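Local atomic coordinates of polyporopepsin (Irpex lacteus, PDB entry 1WKR), a protein that cleaves proteins with broad specificity as a pepsin-like aspartic endopeptidase and clots milk. Residues S28-S36 against G209-L217; T140-T150 against L313-T323. All blocks are in the same frame, centred on the assembly; numbering follows the deposited sequence.

Overall arrangement
The two contacts have their centres about 11 Å apart and meet through direct packing, contact 1 lying about 3 Å from the centre of the chain and contact 2 about 9 Å. Contact 1 brings together the catalytic aspartates D32 and D212, both hydrogen-bonded to the bound inhibitor pepstatin. Contact 2 pairs strands 142-146 and 316-321 and lies against the two catalytic loops on the threonine side: T33 CG2 is 3.8 Å from Y320 CE2, T213 CB is 3.7 Å from F147 CZ, and T213 CG2 is 3.7 Å from L313 CD1. The side chain of L313 is about 6 Å from that of D212, so this sheet adjoins the active site.

Contact 1. Residues S28-S36 against G209-L217; sequences SLLVDTGSS and GIVDTGTTL
T33 and T213 interlock at the middle of the contact, each hydroxyl tied to the other segment twice. T213 OG1 donates to V31 O (2.7 Å) from above the carbonyl plane and accepts from T33 N (2.9 Å); in the reciprocal, roughly twofold-related arrangement T33 OG1 accepts from T213 N (3.0 Å, 164° at the hydrogen) and donates to V211 O (3.1 Å). Both hydroxyls sit between their own backbone N and carbonyl carbon (chi1 62° in T33), which turns the methyls to meet, CG2 of T33 to CG2 of T213, at 3.8 Å. This is the fireman's grip of aspartic proteases. Beside it the carboxylates face the bound inhibitor, their planes nearly coplanar (19° apart): D32 OD1 and D212 OD1, both acceptors, approach to 2.9 Å, and each aspartate also bonds pepstatin. From above the carboxylate plane, G214 N reaches D212 OD1 (2.8 Å) in an Asx turn, matched by G34 N on D32 OD1. Were D212 replaced by an alanine, G214 N, T215 OG1 and the inhibitor would probably lose the carboxylate oxygens they bond, and D32 the neighbouring carboxylate of the catalytic pair. Four direct bonds thus pack the threonines tightly, whereas at the looser margins waters bridge the same carbonyls, V31 O to T213 O and V211 O to T33 O. Strand 14-20 flanks V31, strand 306-308 packs on D212, and Y320 of strand 316-321 touches both threonines.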
ATOM      1  N   SER A  28       0.462  16.418   1.913  1.00  5.87           N
ATOM      2  CA  SER A  28       1.031  15.120   2.354  1.00  6.19           C
ATOM      3  C   SER A  28       0.037  14.047   1.914  1.00  5.59           C
ATOM      4  O   SER A  28      -1.047  13.938   2.480  1.00  6.14           O
ATOM      5  CB  SER A  28       1.229  15.192   3.835  1.00  6.51           C
ATOM      6  OG  SER A  28       1.820  13.966   4.257  1.00  6.98           O
ATOM      7  N   LEU A  29       0.388  13.280   0.877  1.00  5.37           N
ATOM      8  CA  LEU A  29      -0.516  12.336   0.275  1.00  5.01           C
ATOM      9  C   LEU A  29      -0.135  10.934   0.626  1.00  4.39           C
ATOM     10  O   LEU A  29       1.043  10.529   0.621  1.00  5.16           O
ATOM     11  CB  LEU A  29      -0.536  12.483  -1.246  1.00  5.40           C
ATOM     12  CG  LEU A  29      -0.960  13.900  -1.771  1.00  5.43           C
ATOM     13  CD1 LEU A  29      -1.239  13.802  -3.241  1.00  6.24           C
ATOM     14  CD2 LEU A  29      -2.276  14.393  -1.083  1.00  6.99           C
ATOM     15  N   LEU A  30      -1.170  10.111   0.908  1.00  4.85           N
ATOM     16  CA  LEU A  30      -1.000   8.718   1.316  1.00  5.08           C
ATOM     17  C   LEU A  30      -0.610   7.871   0.105  1.00  4.85           C
ATOM     18  O   LEU A  30      -1.283   7.891  -0.926  1.00  5.46           O
ATOM     19  CB  LEU A  30      -2.328   8.274   1.920  1.00  5.19           C
ATOM     20  CG  LEU A  30      -2.363   6.903   2.647  1.00  4.26           C
ATOM     21  CD1 LEU A  30      -3.473   6.894   3.701  1.00  6.10           C
ATOM     22  CD2 LEU A  30      -2.599   5.748   1.651  1.00  5.87           C
ATOM     23  N   VAL A  31       0.465   7.123   0.236  1.00  4.56           N
ATOM     24  CA  VAL A  31       0.969   6.284  -0.868  1.00  4.43           C
ATOM     25  C   VAL A  31       0.090   5.049  -1.014  1.00  4.24           C
ATOM     26  O   VAL A  31       0.089   4.162  -0.139  1.00  4.14           O
ATOM     27  CB  VAL A  31       2.408   5.852  -0.640  1.00  4.73           C
ATOM     28  CG1 VAL A  31       2.889   4.886  -1.726  1.00  5.92           C
ATOM     29  CG2 VAL A  31       3.322   7.082  -0.536  1.00  6.07           C
ATOM     30  N   ASP A  32      -0.663   4.960  -2.133  1.00  3.75           N
ATOM     31  CA  ASP A  32      -1.637   3.858  -2.268  1.00  3.70           C
ATOM     32  C   ASP A  32      -1.502   3.131  -3.592  1.00  3.56           C
ATOM     33  O   ASP A  32      -1.939   3.593  -4.635  1.00  4.06           O
ATOM     34  CB  ASP A  32      -3.056   4.449  -2.122  1.00  4.59           C
ATOM     35  CG  ASP A  32      -4.102   3.435  -1.892  1.00  3.97           C
ATOM     36  OD1 ASP A  32      -3.756   2.237  -1.605  1.00  4.80           O
ATOM     37  OD2 ASP A  32      -5.325   3.734  -1.989  1.00  5.18           O
ATOM     38  N   THR A  33      -0.946   1.917  -3.561  1.00  3.59           N
ATOM     39  CA  THR A  33      -0.966   1.011  -4.724  1.00  4.22           C
ATOM     40  C   THR A  33      -2.283   0.282  -4.831  1.00  3.08           C
ATOM     41  O   THR A  33      -2.462  -0.425  -5.828  1.00  3.82           O
ATOM     42  CB  THR A  33       0.200   0.049  -4.733  1.00  3.41           C
ATOM     43  OG1 THR A  33       0.126  -0.802  -3.554  1.00  4.50           O
ATOM     44  CG2 THR A  33       1.579   0.760  -4.731  1.00  4.72           C
ATOM     45  N   GLY A  34      -3.225   0.474  -3.886  1.00  3.94           N
ATOM     46  CA  GLY A  34      -4.536  -0.161  -3.944  1.00  3.78           C
ATOM     47  C   GLY A  34      -5.636   0.711  -4.514  1.00  3.82           C
ATOM     48  O   GLY A  34      -6.795   0.292  -4.487  1.00  4.71           O
ATOM     49  N   SER A  35      -5.304   1.903  -4.995  1.00  4.03           N
ATOM     50  CA  SER A  35      -6.272   2.786  -5.693  1.00  3.92           C
ATOM     51  C   SER A  35      -5.455   3.643  -6.625  1.00  3.50           C
ATOM     52  O   SER A  35      -4.229   3.644  -6.581  1.00  3.94           O
ATOM     53  CB  SER A  35      -7.045   3.649  -4.744  1.00  4.37           C
ATOM     54  OG  SER A  35      -6.270   4.693  -4.181  1.00  4.56           O
ATOM     55  N   SER A  36      -6.166   4.369  -7.506  1.00  4.31           N
ATOM     56  CA  SER A  36      -5.500   4.964  -8.654  1.00  4.16           C
ATOM     57  C   SER A  36      -5.892   6.375  -8.919  1.00  4.07           C
ATOM     58  O   SER A  36      -5.481   6.954  -9.942  1.00  5.09           O
ATOM     59  CB  SER A  36      -5.757   4.089  -9.894  1.00  3.92           C
ATOM     60  OG  SER A  36      -5.356   2.749  -9.541  1.00  4.34           O
ATOM     61  N   GLY A 209      -4.732 -12.368  -4.925  1.00  3.23           N
ATOM     62  CA  GLY A 209      -4.884 -11.261  -3.969  1.00  3.26           C
ATOM     63  C   GLY A 209      -4.042 -10.112  -4.416  1.00  3.59           C
ATOM     64  O   GLY A 209      -3.566 -10.108  -5.577  1.00  3.78           O
ATOM     65  N   ILE A 210      -3.870  -9.102  -3.585  1.00  3.35           N
ATOM     66  CA  ILE A 210      -3.204  -7.887  -4.030  1.00  3.32           C
ATOM     67  C   ILE A 210      -2.119  -7.426  -3.094  1.00  3.32           C
ATOM     68  O   ILE A 210      -2.059  -7.849  -1.937  1.00  4.48           O
ATOM     69  CB  ILE A 210      -4.228  -6.737  -4.282  1.00  3.57           C
ATOM     70  CG1 ILE A 210      -4.764  -6.151  -2.959  1.00  4.18           C
ATOM     71  CG2 ILE A 210      -5.376  -7.228  -5.180  1.00  4.07           C
ATOM     72  CD1 ILE A 210      -5.619  -4.890  -3.126  1.00  5.08           C
ATOM     73  N   VAL A 211      -1.236  -6.591  -3.620  1.00  3.77           N
ATOM     74  CA  VAL A 211      -0.141  -5.952  -2.851  1.00  3.66           C
ATOM     75  C   VAL A 211      -0.485  -4.503  -2.741  1.00  4.16           C
ATOM     76  O   VAL A 211      -0.598  -3.797  -3.769  1.00  4.36           O
ATOM     77  CB  VAL A 211       1.202  -6.199  -3.563  1.00  3.88           C
ATOM     78  CG1 VAL A 211       2.321  -5.549  -2.740  1.00  4.89           C
ATOM     79  CG2 VAL A 211       1.466  -7.680  -3.777  1.00  5.42           C
ATOM     80  N   ASP A 212      -0.670  -4.024  -1.525  1.00  3.82           N
ATOM     81  CA  ASP A 212      -1.306  -2.716  -1.313  1.00  4.14           C
ATOM     82  C   ASP A 212      -0.579  -1.962  -0.196  1.00  3.05           C
ATOM     83  O   ASP A 212      -0.765  -2.240   0.983  1.00  3.61           O
ATOM     84  CB  ASP A 212      -2.785  -2.909  -0.982  1.00  3.56           C
ATOM     85  CG  ASP A 212      -3.486  -1.622  -0.883  1.00  3.40           C
ATOM     86  OD1 ASP A 212      -2.931  -0.533  -1.152  1.00  4.08           O
ATOM     87  OD2 ASP A 212      -4.749  -1.615  -0.519  1.00  4.52           O
ATOM     88  N   THR A 213       0.157  -0.921  -0.577  1.00  3.29           N
ATOM     89  CA  THR A 213       0.799  -0.039   0.382  1.00  3.47           C
ATOM     90  C   THR A 213      -0.185   0.669   1.295  1.00  3.69           C
ATOM     91  O   THR A 213       0.214   1.124   2.368  1.00  4.18           O
ATOM     92  CB  THR A 213       1.652   1.027  -0.333  1.00  3.38           C
ATOM     93  OG1 THR A 213       0.810   1.782  -1.227  1.00  3.90           O
ATOM     94  CG2 THR A 213       2.813   0.411  -1.165  1.00  4.43           C
ATOM     95  N   GLY A 214      -1.441   0.859   0.825  1.00  3.35           N
ATOM     96  CA  GLY A 214      -2.485   1.614   1.540  1.00  3.69           C
ATOM     97  C   GLY A 214      -3.419   0.749   2.325  1.00  3.63           C
ATOM     98  O   GLY A 214      -4.507   1.203   2.745  1.00  5.17           O
ATOM     99  N   THR A 215      -3.074  -0.536   2.540  1.00  3.48           N
ATOM    100  CA  THR A 215      -3.748  -1.362   3.582  1.00  4.01           C
ATOM    101  C   THR A 215      -2.713  -1.570   4.675  1.00  3.70           C
ATOM    102  O   THR A 215      -1.593  -2.003   4.406  1.00  3.65           O
ATOM    103  CB  THR A 215      -4.219  -2.687   3.010  1.00  4.10           C
ATOM    104  OG1 THR A 215      -5.344  -2.452   2.147  1.00  5.42           O
ATOM    105  CG2 THR A 215      -4.696  -3.649   4.086  1.00  5.70           C
ATOM    106  N   THR A 216      -3.064  -1.286   5.928  1.00  3.76           N
ATOM    107  CA  THR A 216      -2.089  -1.378   7.005  1.00  3.97           C
ATOM    108  C   THR A 216      -1.672  -2.832   7.243  1.00  3.80           C
ATOM    109  O   THR A 216      -0.486  -3.190   7.277  1.00  4.36           O
ATOM    110  CB  THR A 216      -2.641  -0.819   8.314  1.00  4.37           C
ATOM    111  OG1 THR A 216      -3.163   0.491   8.087  1.00  4.78           O
ATOM    112  CG2 THR A 216      -1.556  -0.734   9.387  1.00  5.71           C
ATOM    113  N   LEU A 217      -2.654  -3.676   7.524  1.00  3.64           N
ATOM    114  CA  LEU A 217      -2.430  -5.031   7.972  1.00  3.56           C
ATOM    115  C   LEU A 217      -2.106  -5.967   6.799  1.00  3.33           C
ATOM    116  O   LEU A 217      -2.279  -5.616   5.639  1.00  4.48           O
ATOM    117  CB  LEU A 217      -3.699  -5.530   8.720  1.00  4.35           C
ATOM    118  CG  LEU A 217      -4.044  -4.728   9.972  1.00  4.26           C
ATOM    119  CD1 LEU A 217      -5.182  -5.416  10.730  1.00  5.56           C
ATOM    120  CD2 LEU A 217      -2.864  -4.509  10.943  1.00  5.25           C
TER
HETATM  121  O   HOH W   1       0.426   3.902   2.704  1.00  6.60           O
HETATM  122  O   HOH W   2      -2.894  -3.168  -5.450  1.00  4.96           O

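Contact 2. Residues T140-T150 against L313-T323; sequences TNLLAVSFEPT and LERFYSVYDTT
Y320 meets L143 at its ring edge, near the ring plane, where L143 O is 3.5 Å from CD1; V145 CG2 comes obliquely to CE1 at 3.7 Å. The Y320 hydroxyl donates to S318 OG (2.8 Å), which holds the far end of the ring. The Y317 ring has S146 CB at its edge, 3.9 Å from CE1; with CG anti to the backbone N (chi1 -172°), the ring slants across the partner strand, bringing OH to A144 CB (3.2 Å), and its hydroxyl accepts from D166 N. Among the apolar side chains, L142 CD1 packs on V319 CG1, while L313 CB approaches the F147 ring obliquely, nearest CD2. Beyond F147, E314 CG lies against E148 O, and P149 CD against E314 O at 3.3 Å. Nearly straight backbone bonds fix the register: L143 and Y320 exchange two, as do V145 and S318, the Y320 N to L143 O bond being 2.8 Å at 166°. At one end N141 N reaches T323 OG1. The strand axes run 4.7 Å apart at 167°, so the pair is antiparallel. With 3-9, 155-162, 326-331 and 175-178 it forms the six-stranded antiparallel interdomain sheet characteristic of pepsin-like aspartic proteases.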
ATOM      1  N   THR A 140      11.116   3.931 -17.982  1.00  6.47           N
ATOM      2  CA  THR A 140      10.162   2.770 -18.139  1.00  6.22           C
ATOM      3  C   THR A 140       9.046   3.028 -17.146  1.00  5.11           C
ATOM      4  O   THR A 140       9.171   3.856 -16.235  1.00  5.41           O
ATOM      5  CB  THR A 140      10.888   1.464 -17.956  1.00  6.96           C
ATOM      6  OG1 THR A 140      10.024   0.402 -18.377  1.00  8.16           O
ATOM      7  CG2 THR A 140      11.353   1.226 -16.503  1.00  8.13           C
ATOM      8  N   ASN A 141       7.904   2.399 -17.409  1.00  4.54           N
ATOM      9  CA  ASN A 141       6.694   2.720 -16.650  1.00  4.48           C
ATOM     10  C   ASN A 141       6.607   1.814 -15.466  1.00  3.93           C
ATOM     11  O   ASN A 141       6.100   0.683 -15.492  1.00  4.33           O
ATOM     12  CB  ASN A 141       5.471   2.606 -17.574  1.00  5.35           C
ATOM     13  CG  ASN A 141       4.240   3.212 -16.963  1.00  4.37           C
ATOM     14  OD1 ASN A 141       4.204   3.501 -15.764  1.00  5.82           O
ATOM     15  ND2 ASN A 141       3.192   3.403 -17.794  1.00  5.76           N
ATOM     16  N   LEU A 142       7.217   2.283 -14.347  1.00  4.74           N
ATOM     17  CA  LEU A 142       7.468   1.475 -13.161  1.00  4.78           C
ATOM     18  C   LEU A 142       7.572   2.371 -11.964  1.00  4.65           C
ATOM     19  O   LEU A 142       8.089   3.473 -12.031  1.00  4.47           O
ATOM     20  CB  LEU A 142       8.744   0.709 -13.453  1.00  8.29           C
ATOM     21  CG  LEU A 142       9.419  -0.141 -12.372  1.00  9.01           C
ATOM     22  CD1 LEU A 142      10.196  -1.277 -13.027  1.00 10.49           C
ATOM     23  CD2 LEU A 142      10.262   0.740 -11.422  1.00  7.57           C
ATOM     24  N   LEU A 143       7.162   1.808 -10.805  1.00  3.96           N
ATOM     25  CA  LEU A 143       7.341   2.416  -9.493  1.00  3.90           C
ATOM     26  C   LEU A 143       7.931   1.364  -8.592  1.00  4.01           C
ATOM     27  O   LEU A 143       7.434   0.258  -8.552  1.00  4.55           O
ATOM     28  CB  LEU A 143       5.946   2.872  -8.939  1.00  4.87           C
ATOM     29  CG  LEU A 143       5.985   3.247  -7.444  1.00  4.69           C
ATOM     30  CD1 LEU A 143       6.821   4.463  -7.138  1.00  6.30           C
ATOM     31  CD2 LEU A 143       4.543   3.497  -6.980  1.00  7.08           C
ATOM     32  N   ALA A 144       8.945   1.694  -7.794  1.00  3.55           N
ATOM     33  CA  ALA A 144       9.525   0.776  -6.805  1.00  3.71           C
ATOM     34  C   ALA A 144       9.446   1.417  -5.460  1.00  3.59           C
ATOM     35  O   ALA A 144       9.759   2.632  -5.277  1.00  5.02           O
ATOM     36  CB  ALA A 144      10.954   0.459  -7.185  1.00  5.17           C
ATOM     37  N   VAL A 145       9.021   0.673  -4.427  1.00  3.85           N
ATOM     38  CA  VAL A 145       8.701   1.213  -3.109  1.00  4.17           C
ATOM     39  C   VAL A 145       9.540   0.527  -2.061  1.00  3.23           C
ATOM     40  O   VAL A 145       9.539  -0.708  -1.926  1.00  4.27           O
ATOM     41  CB  VAL A 145       7.202   0.982  -2.812  1.00  3.78           C
ATOM     42  CG1 VAL A 145       6.889   1.415  -1.381  1.00  5.44           C
ATOM     43  CG2 VAL A 145       6.338   1.702  -3.795  1.00  5.50           C
ATOM     44  N   SER A 146      10.205   1.361  -1.242  1.00  3.64           N
ATOM     45  CA  SER A 146      10.914   0.946  -0.041  1.00  4.22           C
ATOM     46  C   SER A 146      10.189   1.410   1.193  1.00  4.00           C
ATOM     47  O   SER A 146      10.060   2.650   1.418  1.00  4.14           O
ATOM     48  CB  SER A 146      12.322   1.488  -0.064  1.00  4.12           C
ATOM     49  OG  SER A 146      12.986   1.254   1.182  1.00  5.21           O
ATOM     50  N   PHE A 147       9.701   0.477   2.001  1.00  3.69           N
ATOM     51  CA  PHE A 147       9.246   0.723   3.378  1.00  4.76           C
ATOM     52  C   PHE A 147      10.199   0.035   4.324  1.00  4.47           C
ATOM     53  O   PHE A 147      10.948  -0.864   3.939  1.00  4.76           O
ATOM     54  CB  PHE A 147       7.816   0.206   3.582  1.00  4.00           C
ATOM     55  CG  PHE A 147       6.705   0.925   2.833  1.00  3.95           C
ATOM     56  CD1 PHE A 147       6.889   2.087   2.163  1.00  4.42           C
ATOM     57  CD2 PHE A 147       5.430   0.409   2.924  1.00  4.67           C
ATOM     58  CE1 PHE A 147       5.815   2.761   1.561  1.00  3.95           C
ATOM     59  CE2 PHE A 147       4.330   1.043   2.314  1.00  5.21           C
ATOM     60  CZ  PHE A 147       4.549   2.230   1.644  1.00  4.83           C
ATOM     61  N   GLU A 148      10.209   0.470   5.589  1.00  4.56           N
ATOM     62  CA  GLU A 148      11.063  -0.115   6.608  1.00  4.50           C
ATOM     63  C   GLU A 148      10.328  -0.154   7.922  1.00  4.39           C
ATOM     64  O   GLU A 148       9.436   0.685   8.162  1.00  5.08           O
ATOM     65  CB  GLU A 148      12.337   0.740   6.777  1.00  5.59           C
ATOM     66  CG  GLU A 148      13.198   0.754   5.558  1.00  7.42           C
ATOM     67  CD  GLU A 148      14.447   1.618   5.694  1.00  8.13           C
ATOM     68  OE1 GLU A 148      14.675   2.252   6.774  1.00  8.50           O
ATOM     69  OE2 GLU A 148      15.192   1.632   4.658  1.00 10.29           O
ATOM     70  N   PRO A 149      10.685  -1.076   8.826  1.00  3.85           N
ATOM     71  CA  PRO A 149      10.049  -1.055  10.165  1.00  4.65           C
ATOM     72  C   PRO A 149      10.358   0.255  10.881  1.00  5.16           C
ATOM     73  O   PRO A 149      11.310   0.955  10.564  1.00  6.21           O
ATOM     74  CB  PRO A 149      10.744  -2.239  10.879  1.00  4.53           C
ATOM     75  CG  PRO A 149      11.274  -3.097   9.759  1.00  4.64           C
ATOM     76  CD  PRO A 149      11.738  -2.109   8.706  1.00  4.34           C
ATOM     77  N   THR A 150       9.523   0.535  11.866  1.00  6.34           N
ATOM     78  CA  THR A 150       9.668   1.795  12.596  1.00  7.56           C
ATOM     79  C   THR A 150       9.543   1.567  14.135  1.00  8.11           C
ATOM     80  O   THR A 150       8.885   0.623  14.566  1.00  7.81           O
ATOM     81  CB  THR A 150       8.672   2.733  12.086  1.00  7.85           C
ATOM     82  OG1 THR A 150       8.966   4.049  12.672  1.00  9.90           O
ATOM     83  CG2 THR A 150       7.233   2.417  12.490  1.00 10.29           C
ATOM     84  N   LEU A 313       5.136  -5.039   3.559  1.00  3.28           N
ATOM     85  CA  LEU A 313       6.089  -4.300   2.743  1.00  3.75           C
ATOM     86  C   LEU A 313       7.146  -3.602   3.534  1.00  4.29           C
ATOM     87  O   LEU A 313       8.188  -3.214   3.008  1.00  4.12           O
ATOM     88  CB  LEU A 313       5.324  -3.321   1.862  1.00  3.64           C
ATOM     89  CG  LEU A 313       4.372  -3.998   0.871  1.00  4.06           C
ATOM     90  CD1 LEU A 313       3.449  -2.988   0.218  1.00  6.84           C
ATOM     91  CD2 LEU A 313       5.146  -4.773  -0.184  1.00  4.63           C
ATOM     92  N   GLU A 314       6.966  -3.427   4.872  1.00  3.38           N
ATOM     93  CA  GLU A 314       8.056  -2.988   5.717  1.00  3.73           C
ATOM     94  C   GLU A 314       9.235  -3.960   5.723  1.00  4.62           C
ATOM     95  O   GLU A 314      10.337  -3.602   6.129  1.00  4.52           O
ATOM     96  CB  GLU A 314       7.581  -2.726   7.146  1.00  5.10           C
ATOM     97  CG  GLU A 314       6.772  -1.454   7.322  1.00  4.08           C
ATOM     98  CD  GLU A 314       6.174  -1.310   8.690  1.00  4.50           C
ATOM     99  OE1 GLU A 314       5.634  -2.331   9.191  1.00  5.08           O
ATOM    100  OE2 GLU A 314       6.197  -0.235   9.278  1.00  6.10           O
ATOM    101  N   ARG A 315       8.983  -5.198   5.290  1.00  3.53           N
ATOM    102  CA  ARG A 315       9.994  -6.256   5.275  1.00  4.29           C
ATOM    103  C   ARG A 315      10.447  -6.654   3.885  1.00  4.01           C
ATOM    104  O   ARG A 315      11.395  -7.447   3.784  1.00  3.89           O
ATOM    105  CB  ARG A 315       9.473  -7.459   6.030  1.00  4.19           C
ATOM    106  CG  ARG A 315       9.094  -7.200   7.485  1.00  4.43           C
ATOM    107  CD  ARG A 315      10.269  -6.817   8.345  1.00  4.65           C
ATOM    108  NE  ARG A 315       9.925  -6.485   9.747  1.00  4.23           N
ATOM    109  CZ  ARG A 315      10.534  -6.997  10.781  1.00  3.75           C
ATOM    110  NH1 ARG A 315      11.404  -8.014  10.732  1.00  4.38           N
ATOM    111  NH2 ARG A 315      10.201  -6.517  12.011  1.00  4.28           N
ATOM    112  N   PHE A 316       9.815  -6.172   2.812  1.00  3.77           N
ATOM    113  CA  PHE A 316      10.142  -6.563   1.440  1.00  3.94           C
ATOM    114  C   PHE A 316      10.098  -5.383   0.552  1.00  4.34           C
ATOM    115  O   PHE A 316       9.131  -4.581   0.580  1.00  4.23           O
ATOM    116  CB  PHE A 316       9.180  -7.655   0.960  1.00  4.10           C
ATOM    117  CG  PHE A 316       9.265  -8.909   1.816  1.00  3.66           C
ATOM    118  CD1 PHE A 316      10.337  -9.780   1.659  1.00  4.23           C
ATOM    119  CD2 PHE A 316       8.316  -9.184   2.781  1.00  4.21           C
ATOM    120  CE1 PHE A 316      10.477 -10.866   2.454  1.00  4.86           C
ATOM    121  CE2 PHE A 316       8.472 -10.321   3.581  1.00  5.47           C
ATOM    122  CZ  PHE A 316       9.543 -11.121   3.419  1.00  4.62           C
ATOM    123  N   TYR A 317      11.067  -5.246  -0.324  1.00  3.72           N
ATOM    124  CA  TYR A 317      11.085  -4.207  -1.367  1.00  3.38           C
ATOM    125  C   TYR A 317      10.106  -4.626  -2.471  1.00  3.51           C
ATOM    126  O   TYR A 317      10.073  -5.822  -2.823  1.00  4.06           O
ATOM    127  CB  TYR A 317      12.496  -4.108  -1.953  1.00  4.18           C
ATOM    128  CG  TYR A 317      12.713  -2.959  -2.908  1.00  3.99           C
ATOM    129  CD1 TYR A 317      12.606  -1.637  -2.469  1.00  4.68           C
ATOM    130  CD2 TYR A 317      13.091  -3.168  -4.232  1.00  5.16           C
ATOM    131  CE1 TYR A 317      12.861  -0.554  -3.305  1.00  4.45           C
ATOM    132  CE2 TYR A 317      13.398  -2.083  -5.053  1.00  4.74           C
ATOM    133  CZ  TYR A 317      13.276  -0.828  -4.594  1.00  4.79           C
ATOM    134  OH  TYR A 317      13.588   0.271  -5.427  1.00  5.49           O
ATOM    135  N   SER A 318       9.354  -3.694  -3.024  1.00  3.34           N
ATOM    136  CA  SER A 318       8.313  -4.074  -4.044  1.00  4.04           C
ATOM    137  C   SER A 318       8.436  -3.210  -5.257  1.00  3.81           C
ATOM    138  O   SER A 318       8.736  -2.026  -5.219  1.00  3.77           O
ATOM    139  CB  SER A 318       6.928  -4.008  -3.400  1.00  3.52           C
ATOM    140  OG  SER A 318       6.617  -2.745  -2.817  1.00  4.48           O
ATOM    141  N   VAL A 319       8.180  -3.862  -6.405  1.00  3.66           N
ATOM    142  CA  VAL A 319       8.318  -3.248  -7.730  1.00  3.69           C
ATOM    143  C   VAL A 319       6.983  -3.424  -8.484  1.00  3.81           C
ATOM    144  O   VAL A 319       6.548  -4.524  -8.699  1.00  4.43           O
ATOM    145  CB  VAL A 319       9.479  -3.845  -8.523  1.00  4.56           C
ATOM    146  CG1 VAL A 319       9.607  -3.102  -9.870  1.00  5.19           C
ATOM    147  CG2 VAL A 319      10.802  -3.781  -7.715  1.00  5.64           C
ATOM    148  N   TYR A 320       6.418  -2.293  -8.896  1.00  3.35           N
ATOM    149  CA  TYR A 320       5.098  -2.232  -9.518  1.00  3.94           C
ATOM    150  C   TYR A 320       5.379  -1.847 -10.996  1.00  3.45           C
ATOM    151  O   TYR A 320       5.598  -0.688 -11.312  1.00  3.62           O
ATOM    152  CB  TYR A 320       4.215  -1.209  -8.831  1.00  4.09           C
ATOM    153  CG  TYR A 320       4.070  -1.516  -7.349  1.00  3.07           C
ATOM    154  CD1 TYR A 320       5.001  -1.066  -6.449  1.00  3.72           C
ATOM    155  CD2 TYR A 320       3.043  -2.327  -6.890  1.00  4.48           C
ATOM    156  CE1 TYR A 320       4.974  -1.423  -5.105  1.00  4.07           C
ATOM    157  CE2 TYR A 320       2.976  -2.677  -5.498  1.00  3.96           C
ATOM    158  CZ  TYR A 320       3.954  -2.211  -4.678  1.00  4.27           C
ATOM    159  OH  TYR A 320       3.912  -2.573  -3.319  1.00  5.11           O
ATOM    160  N   ASP A 321       5.501  -2.869 -11.842  1.00  3.98           N
ATOM    161  CA  ASP A 321       5.991  -2.665 -13.221  1.00  3.88           C
ATOM    162  C   ASP A 321       4.818  -2.651 -14.196  1.00  3.78           C
ATOM    163  O   ASP A 321       4.270  -3.696 -14.530  1.00  4.20           O
ATOM    164  CB  ASP A 321       6.983  -3.814 -13.500  1.00  4.85           C
ATOM    165  CG  ASP A 321       7.667  -3.695 -14.843  1.00  4.31           C
ATOM    166  OD1 ASP A 321       7.225  -2.902 -15.701  1.00  5.05           O
ATOM    167  OD2 ASP A 321       8.674  -4.410 -15.069  1.00  4.58           O
ATOM    168  N   THR A 322       4.421  -1.456 -14.576  1.00  3.89           N
ATOM    169  CA  THR A 322       3.316  -1.316 -15.557  1.00  4.13           C
ATOM    170  C   THR A 322       3.706  -1.745 -16.954  1.00  4.61           C
ATOM    171  O   THR A 322       2.976  -2.465 -17.605  1.00  4.79           O
ATOM    172  CB  THR A 322       2.803   0.144 -15.594  1.00  3.70           C
ATOM    173  OG1 THR A 322       2.221   0.426 -14.283  1.00  4.74           O
ATOM    174  CG2 THR A 322       1.708   0.321 -16.687  1.00  4.69           C
ATOM    175  N   THR A 323       4.907  -1.358 -17.386  1.00  3.82           N
ATOM    176  CA  THR A 323       5.353  -1.736 -18.738  1.00  4.07           C
ATOM    177  C   THR A 323       5.244  -3.231 -18.950  1.00  3.87           C
ATOM    178  O   THR A 323       4.778  -3.698 -20.025  1.00  5.31           O
ATOM    179  CB  THR A 323       6.789  -1.256 -18.928  1.00  4.18           C
ATOM    180  OG1 THR A 323       6.787   0.165 -19.092  1.00  5.09           O
ATOM    181  CG2 THR A 323       7.430  -1.861 -20.185  1.00  5.89           C
TER
HETATM  182  O   HOH W   3       9.561  -1.589 -16.573  1.00 11.21           O
HETATM  183  O   HOH W   4       1.893   3.069 -14.420  1.00  5.81           O
HETATM  184  O   HOH W   5      12.668   2.571  -4.442  1.00  7.76           O
HETATM  185  O   HOH W   6       7.782  -2.289  -0.412  1.00  4.32           O
HETATM  186  O   HOH W   7      10.724  -2.325   1.587  1.00  5.96           O
HETATM  187  O   HOH W   8      12.620  -3.160   4.730  1.00  6.47           O